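Uncharacterized metal-dependent hydrolase (Pyrococcus furiosus, PDB 3ICJ) binds two zinc ions and, as an amidohydrolase-family protein, probably hydrolyses carbon-nitrogen bonds other than peptide bonds in a substrate not yet identified. Local coordinates at residues D99-L104 and S432-I437; V239-V244 and M263-Y268; I371-L376 and S393-F398. All coordinates share one frame; numbering follows the deposited sequence.

Contact 1: residues D99-L104 and S432-I437; sequences DSHLHL and STDSPI. With ZN (zinc ion), chain B.
One zinc of a binuclear amidohydrolase centre sits where His101 and His103, the His-X-His pair ending the first barrel strand, meet Asp434, which follows the last. His101 NE2 and His103 NE2 each bind the zinc at 2.3 Å, and Asp434 OD1 reaches it at 2.4 Å; the carboxylated Lys296 completes the site. Asp434 lies alongside His101, pointing the same way, with its carboxylate nearly perpendicular to that ring (80°), whereas OD1 lies in the plane of the His103 ring at its edge. Because CG of His101 is anti to its backbone N (chi1 -176°) while His103 turns its ring back beside its own N (chi1 -55°), two side chains two residues apart converge on one metal. The far nitrogens are held too: ND1 of His101 by Glu372, that of His103 weakly by the carbonyl of Met242.

Behind the metal, Asp99 knits the two backbones together. Asp99 OD1 uses its anti lone pair to accept from His101 N at 3.3 Å, an Asx turn, and receives a weak bond from Thr433 N. The syn lone pair of Asp99 OD2 takes the Thr433 hydroxyl, OG1, at 2.8 Å, and that same OG1 accepts from Ser435 N in an ST turn. At the far end, beside a cis peptide before Pro436, His103 N donates to Ser435 O at 2.9 Å.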
loop_
_atom_site.group_PDB
_atom_site.type_symbol
_atom_site.label_atom_id
_atom_site.label_comp_id
_atom_site.label_asym_id
_atom_site.label_seq_id
_atom_site.Cartn_x
_atom_site.Cartn_y
_atom_site.Cartn_z
ATOM N N ASP A 99 6.395 2.520 -3.983
ATOM C CA ASP A 99 5.026 2.589 -3.481
ATOM C C ASP A 99 5.062 2.790 -1.962
ATOM O O ASP A 99 5.412 1.881 -1.206
ATOM C CB ASP A 99 4.264 1.299 -3.863
ATOM C CG ASP A 99 2.752 1.404 -3.648
ATOM O OD1 ASP A 99 2.315 1.902 -2.606
ATOM O OD2 ASP A 99 1.976 0.946 -4.507
ATOM N N SER A 100 4.694 3.978 -1.493
ATOM C CA SER A 100 4.941 4.292 -0.086
ATOM C C SER A 100 3.926 3.681 0.905
ATOM O O SER A 100 4.104 3.807 2.108
ATOM C CB SER A 100 5.087 5.799 0.120
ATOM O OG SER A 100 4.067 6.507 -0.552
ATOM N N HIS A 101 2.874 3.029 0.398
ATOM C CA HIS A 101 1.832 2.428 1.250
ATOM C C HIS A 101 1.128 1.268 0.564
ATOM O O HIS A 101 0.267 1.478 -0.298
ATOM C CB HIS A 101 0.800 3.512 1.637
ATOM C CG HIS A 101 -0.270 3.060 2.583
ATOM N ND1 HIS A 101 -0.526 3.714 3.769
ATOM C CD2 HIS A 101 -1.184 2.060 2.501
ATOM C CE1 HIS A 101 -1.531 3.118 4.389
ATOM N NE2 HIS A 101 -1.949 2.114 3.641
ATOM N N LEU A 102 1.444 0.044 0.976
ATOM C CA LEU A 102 0.650 -1.092 0.557
ATOM C C LEU A 102 0.714 -2.250 1.555
ATOM O O LEU A 102 1.478 -2.216 2.532
ATOM C CB LEU A 102 1.006 -1.543 -0.879
ATOM C CG LEU A 102 2.458 -1.749 -1.308
ATOM C CD1 LEU A 102 3.070 -2.901 -0.529
ATOM C CD2 LEU A 102 2.498 -2.044 -2.805
ATOM N N HIS A 103 -0.058 -3.292 1.278
ATOM C CA HIS A 103 -0.121 -4.446 2.167
ATOM C C HIS A 103 0.307 -5.663 1.389
ATOM O O HIS A 103 -0.496 -6.263 0.672
ATOM C CB HIS A 103 -1.525 -4.596 2.733
ATOM C CG HIS A 103 -2.018 -3.360 3.419
ATOM N ND1 HIS A 103 -1.832 -3.137 4.767
ATOM C CD2 HIS A 103 -2.661 -2.268 2.940
ATOM C CE1 HIS A 103 -2.347 -1.964 5.091
ATOM N NE2 HIS A 103 -2.851 -1.414 4.001
ATOM N N LEU A 104 1.592 -6.011 1.516
ATOM C CA LEU A 104 2.197 -7.101 0.737
ATOM C C LEU A 104 1.533 -8.446 1.011
ATOM O O LEU A 104 1.346 -9.236 0.089
ATOM C CB LEU A 104 3.712 -7.239 1.030
ATOM C CG LEU A 104 4.690 -6.222 0.483
ATOM C CD1 LEU A 104 6.115 -6.604 0.857
ATOM C CD2 LEU A 104 4.544 -6.139 -1.023
ATOM N N SER A 432 1.128 6.187 -3.674
ATOM C CA SER A 432 0.906 4.796 -3.339
ATOM C C SER A 432 -0.408 4.315 -3.919
ATOM O O SER A 432 -1.189 5.104 -4.449
ATOM C CB SER A 432 0.895 4.587 -1.824
ATOM O OG SER A 432 0.046 5.504 -1.134
ATOM N N THR A 433 -0.647 3.014 -3.802
ATOM C CA THR A 433 -1.858 2.402 -4.310
ATOM C C THR A 433 -2.780 1.883 -3.215
ATOM O O THR A 433 -3.980 1.710 -3.461
ATOM C CB THR A 433 -1.520 1.246 -5.268
ATOM O OG1 THR A 433 -0.734 0.258 -4.581
ATOM C CG2 THR A 433 -0.725 1.772 -6.449
ATOM N N ASP A 434 -2.219 1.610 -2.024
ATOM C CA ASP A 434 -2.927 0.925 -0.929
ATOM C C ASP A 434 -3.340 -0.461 -1.418
ATOM O O ASP A 434 -4.375 -0.988 -1.013
ATOM C CB ASP A 434 -4.132 1.744 -0.399
ATOM C CG ASP A 434 -4.621 1.278 0.983
ATOM O OD1 ASP A 434 -4.016 0.360 1.583
ATOM O OD2 ASP A 434 -5.626 1.836 1.466
ATOM N N SER A 435 -2.514 -1.025 -2.304
ATOM C CA SER A 435 -2.740 -2.344 -2.903
ATOM C C SER A 435 -2.910 -3.366 -1.761
ATOM O O SER A 435 -2.142 -3.315 -0.761
ATOM C CB SER A 435 -1.580 -2.696 -3.855
ATOM O OG SER A 435 -1.738 -3.962 -4.457
ATOM N N PRO A 436 -3.922 -4.272 -1.881
ATOM C CA PRO A 436 -4.746 -4.541 -3.083
ATOM C C PRO A 436 -6.059 -3.757 -3.236
ATOM O O PRO A 436 -6.897 -4.161 -4.040
ATOM C CB PRO A 436 -5.050 -6.039 -2.961
ATOM C CG PRO A 436 -5.065 -6.288 -1.476
ATOM C CD PRO A 436 -4.310 -5.162 -0.775
ATOM N N ILE A 437 -6.249 -2.674 -2.479
ATOM C CA ILE A 437 -7.458 -1.845 -2.632
ATOM C C ILE A 437 -7.544 -1.280 -4.059
ATOM O O ILE A 437 -8.575 -1.436 -4.728
ATOM C CB ILE A 437 -7.587 -0.709 -1.545
ATOM C CG1 ILE A 437 -7.646 -1.292 -0.118
ATOM C CG2 ILE A 437 -8.815 0.179 -1.804
ATOM C CD1 ILE A 437 -8.807 -2.273 0.142
HETATM ZN ZN ZN B . -3.739 0.717 3.955
#

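Contact 2: residues V239-V244 and M263-Y268; sequences VGFMSV and MNVFAY
Met242 and Tyr268 lie side by side on one face of two neighbouring parallel strands, 239-242 and 264-268, joined by helix 246-257 as a beta-alpha-beta unit of the amidohydrolase barrel. The Met242 chain bends at chi2 and again at chi3 (111°), bringing its CE to 3.5 Å from Tyr268 CD1 and its SD to 4.5 Å from the ring centroid, an oblique Met-aromatic contact. Gly240, two residues before Met242, has no side chain to crowd that methyl.

The other face carries Phe241 and Val265, also side by side. Val265 CG1 touches Phe241 CB at 3.9 Å and meets the edge of the phenyl ring in its plane, while Val244 CG2 sits over the centre of one ring face; Leu252 of helix 246-257 packs on all three residues.

What sets these neighbours in place is the backbone pairing. Phe241 donates from N to Phe266 O and accepts at O from Tyr268 N at 2.8 Å; the strands run 30° from parallel. Farther out, Tyr268 OH bonds to Asp344 and its ring takes a cation-pi contact from Arg370. Past the corner at Ser243 one more backbone bond forms, from Val244 N to Tyr268 O at 3.1 Å and 174° at the hydrogen.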
loop_
_atom_site.group_PDB
_atom_site.type_symbol
_atom_site.label_atom_id
_atom_site.label_comp_id
_atom_site.label_asym_id
_atom_site.label_seq_id
_atom_site.Cartn_x
_atom_site.Cartn_y
_atom_site.Cartn_z
ATOM N N VAL A 239 8.845 -0.551 -1.148
ATOM C CA VAL A 239 7.484 -0.418 -0.637
ATOM C C VAL A 239 7.477 0.018 0.820
ATOM O O VAL A 239 8.378 -0.331 1.593
ATOM C CB VAL A 239 6.619 -1.720 -0.771
ATOM C CG1 VAL A 239 6.365 -2.070 -2.237
ATOM C CG2 VAL A 239 7.262 -2.903 -0.053
ATOM N N GLY A 240 6.484 0.815 1.189
ATOM C CA GLY A 240 6.167 0.976 2.599
ATOM C C GLY A 240 5.136 -0.089 2.870
ATOM O O GLY A 240 4.029 -0.048 2.310
ATOM N N PHE A 241 5.504 -1.084 3.674
ATOM C CA PHE A 241 4.587 -2.175 4.022
ATOM C C PHE A 241 3.887 -1.818 5.343
ATOM O O PHE A 241 4.515 -1.829 6.417
ATOM C CB PHE A 241 5.403 -3.480 4.080
ATOM C CG PHE A 241 4.612 -4.752 4.394
ATOM C CD1 PHE A 241 3.213 -4.771 4.527
ATOM C CD2 PHE A 241 5.301 -5.948 4.510
ATOM C CE1 PHE A 241 2.529 -5.962 4.812
ATOM C CE2 PHE A 241 4.640 -7.160 4.791
ATOM C CZ PHE A 241 3.237 -7.167 4.929
ATOM N N MET A 242 2.586 -1.500 5.263
ATOM C CA MET A 242 1.824 -0.993 6.416
ATOM C C MET A 242 1.123 -2.132 7.129
ATOM O O MET A 242 0.788 -3.115 6.497
ATOM C CB MET A 242 0.737 0.007 5.984
ATOM C CG MET A 242 1.217 1.340 5.413
ATOM S SD MET A 242 2.237 2.395 6.460
ATOM C CE MET A 242 3.658 2.106 5.431
ATOM N N SER A 243 0.884 -1.965 8.433
ATOM C CA SER A 243 0.161 -2.947 9.269
ATOM C C SER A 243 0.779 -4.350 9.254
ATOM O O SER A 243 0.094 -5.334 8.980
ATOM C CB SER A 243 -1.323 -3.007 8.874
ATOM O OG SER A 243 -1.926 -1.734 8.990
ATOM N N VAL A 244 2.082 -4.433 9.509
ATOM C CA VAL A 244 2.764 -5.722 9.594
ATOM C C VAL A 244 2.456 -6.319 10.989
ATOM O O VAL A 244 2.862 -5.753 12.015
ATOM C CB VAL A 244 4.313 -5.577 9.360
ATOM C CG1 VAL A 244 5.002 -6.922 9.431
ATOM C CG2 VAL A 244 4.630 -4.881 8.023
ATOM N N MET A 263 13.240 -6.868 -2.950
ATOM C CA MET A 263 12.803 -5.478 -3.035
ATOM C C MET A 263 13.016 -4.877 -1.664
ATOM O O MET A 263 13.132 -5.618 -0.684
ATOM C CB MET A 263 11.327 -5.377 -3.545
ATOM C CG MET A 263 10.153 -5.724 -2.564
ATOM S SD MET A 263 8.422 -5.700 -3.285
ATOM C CE MET A 263 8.575 -4.326 -4.325
ATOM N N ASN A 264 13.110 -3.549 -1.597
ATOM C CA ASN A 264 13.264 -2.828 -0.334
ATOM C C ASN A 264 11.946 -2.722 0.401
ATOM O O ASN A 264 10.990 -2.213 -0.140
ATOM C CB ASN A 264 13.833 -1.445 -0.588
ATOM C CG ASN A 264 15.120 -1.506 -1.350
ATOM O OD1 ASN A 264 16.082 -2.156 -0.908
ATOM N ND2 ASN A 264 15.157 -0.854 -2.519
ATOM N N VAL A 265 11.891 -3.257 1.616
ATOM C CA VAL A 265 10.626 -3.390 2.345
ATOM C C VAL A 265 10.780 -2.585 3.623
ATOM O O VAL A 265 11.599 -2.915 4.476
ATOM C CB VAL A 265 10.298 -4.860 2.690
ATOM C CG1 VAL A 265 9.034 -4.947 3.581
ATOM C CG2 VAL A 265 10.137 -5.718 1.432
ATOM N N PHE A 266 10.038 -1.489 3.719
ATOM C CA PHE A 266 10.082 -0.659 4.916
ATOM C C PHE A 266 8.842 -0.996 5.746
ATOM O O PHE A 266 7.735 -0.585 5.414
ATOM C CB PHE A 266 10.166 0.834 4.564
ATOM C CG PHE A 266 11.430 1.213 3.838
ATOM C CD1 PHE A 266 12.527 1.739 4.535
ATOM C CD2 PHE A 266 11.524 1.045 2.461
ATOM C CE1 PHE A 266 13.715 2.089 3.862
ATOM C CE2 PHE A 266 12.710 1.360 1.774
ATOM C CZ PHE A 266 13.804 1.895 2.468
ATOM N N ALA A 267 9.039 -1.775 6.804
ATOM C CA ALA A 267 7.925 -2.380 7.534
ATOM C C ALA A 267 7.400 -1.443 8.607
ATOM O O ALA A 267 8.172 -0.948 9.430
ATOM C CB ALA A 267 8.368 -3.731 8.146
ATOM N N TYR A 268 6.102 -1.160 8.562
ATOM C CA TYR A 268 5.452 -0.345 9.597
ATOM C C TYR A 268 4.557 -1.299 10.375
ATOM O O TYR A 268 3.517 -1.737 9.877
ATOM C CB TYR A 268 4.642 0.811 8.993
ATOM C CG TYR A 268 5.499 2.006 8.601
ATOM C CD1 TYR A 268 6.411 1.921 7.549
ATOM C CD2 TYR A 268 5.403 3.207 9.289
ATOM C CE1 TYR A 268 7.199 3.006 7.174
ATOM C CE2 TYR A 268 6.203 4.316 8.938
ATOM C CZ TYR A 268 7.096 4.199 7.875
ATOM O OH TYR A 268 7.885 5.255 7.521
#

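Contact 3: residues I371-L376 and S393-F398; sequences IEHASL and SAQPHF. With ZN (zinc ion), chain C.
The second zinc of the binuclear centre is held from the end of a barrel strand by His373, which Gln395, just past the next strand, steadies from behind. NE2 of His373 binds the zinc at 2.4 Å, with His348 and carboxylated Lys296 as the other ligands. The other ring nitrogen, His373 ND1, donates to Gln395 OE1, which lies near the ring plane at 2.5 Å, so short that the exact length is doubtful. The amide plane is turned 66° from the imidazole, and the bend of the glutamine chain at chi2 (75°) carries OE1 back to the histidine. A bond at ND1 is consistent with the NE2 lone pair facing the metal, and would limit rotation of the ring.

Phe398 lays its ring nearly parallel to the imidazole but slid well aside, Phe398 CE2 coming to 3.6 Å from His373 ND1, and Gln395 CB covers one phenyl face. The backbones add Ser393 N to Ile371 O (2.9 Å) and His373 N to Ser393 O (2.7 Å), a parallel bridge at Glu372 and Ser393. A water joins His373 O to Gln395 N beyond it.

Strand 346-349 flanks the 370-371 side, Glu372 and Ser393 reach across to His101 and Ser100 at strand 92-102, and helix 442-451 packs against Pro396 and His397.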
loop_
_atom_site.group_PDB
_atom_site.type_symbol
_atom_site.label_atom_id
_atom_site.label_comp_id
_atom_site.label_asym_id
_atom_site.label_seq_id
_atom_site.Cartn_x
_atom_site.Cartn_y
_atom_site.Cartn_z
ATOM N N ILE A 371 1.084 10.943 7.592
ATOM C CA ILE A 371 -0.344 10.674 7.487
ATOM C C ILE A 371 -0.601 9.894 6.194
ATOM O O ILE A 371 -0.145 10.276 5.116
ATOM C CB ILE A 371 -1.210 12.001 7.561
ATOM C CG1 ILE A 371 -1.154 12.602 8.962
ATOM C CG2 ILE A 371 -2.673 11.748 7.153
ATOM C CD1 ILE A 371 -1.794 14.011 9.045
ATOM N N GLU A 372 -1.297 8.771 6.332
ATOM C CA GLU A 372 -1.723 7.969 5.205
ATOM C C GLU A 372 -3.102 8.465 4.774
ATOM O O GLU A 372 -3.988 8.663 5.620
ATOM C CB GLU A 372 -1.839 6.491 5.614
ATOM C CG GLU A 372 -0.654 5.999 6.438
ATOM C CD GLU A 372 0.661 6.315 5.752
ATOM O OE1 GLU A 372 0.892 5.786 4.649
ATOM O OE2 GLU A 372 1.450 7.117 6.300
ATOM N N HIS A 373 -3.252 8.631 3.460
ATOM C CA HIS A 373 -4.472 9.091 2.751
ATOM C C HIS A 373 -4.658 10.602 2.733
ATOM O O HIS A 373 -4.641 11.204 1.651
ATOM C CB HIS A 373 -5.748 8.339 3.176
ATOM C CG HIS A 373 -5.563 6.853 3.251
ATOM N ND1 HIS A 373 -5.223 6.093 2.156
ATOM C CD2 HIS A 373 -5.603 5.999 4.301
ATOM C CE1 HIS A 373 -5.087 4.829 2.518
ATOM N NE2 HIS A 373 -5.311 4.747 3.817
ATOM N N ALA A 374 -4.848 11.193 3.921
ATOM C CA ALA A 374 -5.216 12.611 4.075
ATOM C C ALA A 374 -6.283 13.024 3.048
ATOM O O ALA A 374 -6.135 14.042 2.361
ATOM C CB ALA A 374 -3.961 13.510 3.964
ATOM N N SER A 375 -7.337 12.217 2.937
ATOM C CA SER A 375 -8.298 12.299 1.831
ATOM C C SER A 375 -9.049 13.618 1.796
ATOM O O SER A 375 -9.222 14.211 0.728
ATOM C CB SER A 375 -9.285 11.132 1.892
ATOM O OG SER A 375 -8.581 9.904 1.946
ATOM N N LEU A 376 -9.497 14.079 2.964
ATOM C CA LEU A 376 -10.072 15.431 3.079
ATOM C C LEU A 376 -9.196 16.375 3.897
ATOM O O LEU A 376 -8.990 16.166 5.096
ATOM C CB LEU A 376 -11.477 15.374 3.680
ATOM C CG LEU A 376 -12.404 14.327 3.038
ATOM C CD1 LEU A 376 -13.692 14.179 3.827
ATOM C CD2 LEU A 376 -12.705 14.693 1.599
ATOM N N SER A 393 1.219 10.221 2.538
ATOM C CA SER A 393 1.120 9.227 1.490
ATOM C C SER A 393 -0.301 9.234 0.912
ATOM O O SER A 393 -1.270 8.940 1.623
ATOM C CB SER A 393 1.472 7.853 2.032
ATOM O OG SER A 393 1.819 6.999 0.960
ATOM N N ALA A 394 -0.406 9.563 -0.371
ATOM C CA ALA A 394 -1.698 9.684 -1.051
ATOM C C ALA A 394 -1.802 8.690 -2.204
ATOM O O ALA A 394 -0.794 8.296 -2.798
ATOM C CB ALA A 394 -1.897 11.101 -1.538
ATOM N N GLN A 395 -3.038 8.301 -2.520
ATOM C CA GLN A 395 -3.342 7.276 -3.511
ATOM C C GLN A 395 -4.146 7.911 -4.652
ATOM O O GLN A 395 -5.376 8.076 -4.530
ATOM C CB GLN A 395 -4.130 6.107 -2.871
ATOM C CG GLN A 395 -3.378 5.320 -1.772
ATOM C CD GLN A 395 -3.287 6.067 -0.430
ATOM O OE1 GLN A 395 -4.235 6.752 -0.023
ATOM N NE2 GLN A 395 -2.146 5.938 0.258
ATOM N N PRO A 396 -3.464 8.295 -5.754
ATOM C CA PRO A 396 -4.189 9.037 -6.788
ATOM C C PRO A 396 -5.323 8.263 -7.451
ATOM O O PRO A 396 -6.291 8.890 -7.878
ATOM C CB PRO A 396 -3.108 9.388 -7.807
ATOM C CG PRO A 396 -1.834 9.395 -7.018
ATOM C CD PRO A 396 -2.001 8.333 -5.975
ATOM N N HIS A 397 -5.231 6.933 -7.522
ATOM C CA HIS A 397 -6.297 6.156 -8.142
ATOM C C HIS A 397 -7.625 6.215 -7.362
ATOM O O HIS A 397 -8.670 5.921 -7.916
ATOM C CB HIS A 397 -5.870 4.704 -8.460
ATOM C CG HIS A 397 -6.696 4.073 -9.540
ATOM N ND1 HIS A 397 -7.662 3.123 -9.281
ATOM C CD2 HIS A 397 -6.741 4.301 -10.877
ATOM C CE1 HIS A 397 -8.255 2.779 -10.415
ATOM N NE2 HIS A 397 -7.716 3.479 -11.396
ATOM N N PHE A 398 -7.590 6.626 -6.094
ATOM C CA PHE A 398 -8.822 6.880 -5.313
ATOM C C PHE A 398 -9.714 7.902 -6.045
ATOM O O PHE A 398 -10.935 7.845 -5.955
ATOM C CB PHE A 398 -8.515 7.437 -3.910
ATOM C CG PHE A 398 -8.074 6.407 -2.864
ATOM C CD1 PHE A 398 -7.705 5.121 -3.202
ATOM C CD2 PHE A 398 -7.979 6.792 -1.531
ATOM C CE1 PHE A 398 -7.291 4.205 -2.219
ATOM C CE2 PHE A 398 -7.566 5.898 -0.546
ATOM C CZ PHE A 398 -7.221 4.593 -0.899
HETATM ZN ZN ZN C . -5.580 3.179 5.608
HETATM O O HOH W 1 -5.110 9.565 -1.002
#

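In the fold
From the N terminus, the chain first enters contact 1 at 99-104, at the end of strand 92-102, and returns to close it only at 432-437, more than three hundred residues later. Contacts 2 and 3 both nest inside that long loop, in series: 239-244 closes with 263-268 across one helix before 371-376 pairs with 393-398 across another. Contact 2 shares a sheet with contact 1, where Gly240 bonds to Asp99 and Leu102. Contact 3, about 17 Å from contact 2 between centres, belongs to the run of parallel strands from 346-349 to 429-431 on another part of the barrel. Contact 1 joins the first barrel strand to the loop after the last and holds one zinc there, while contact 3 supplies a ligand to the other.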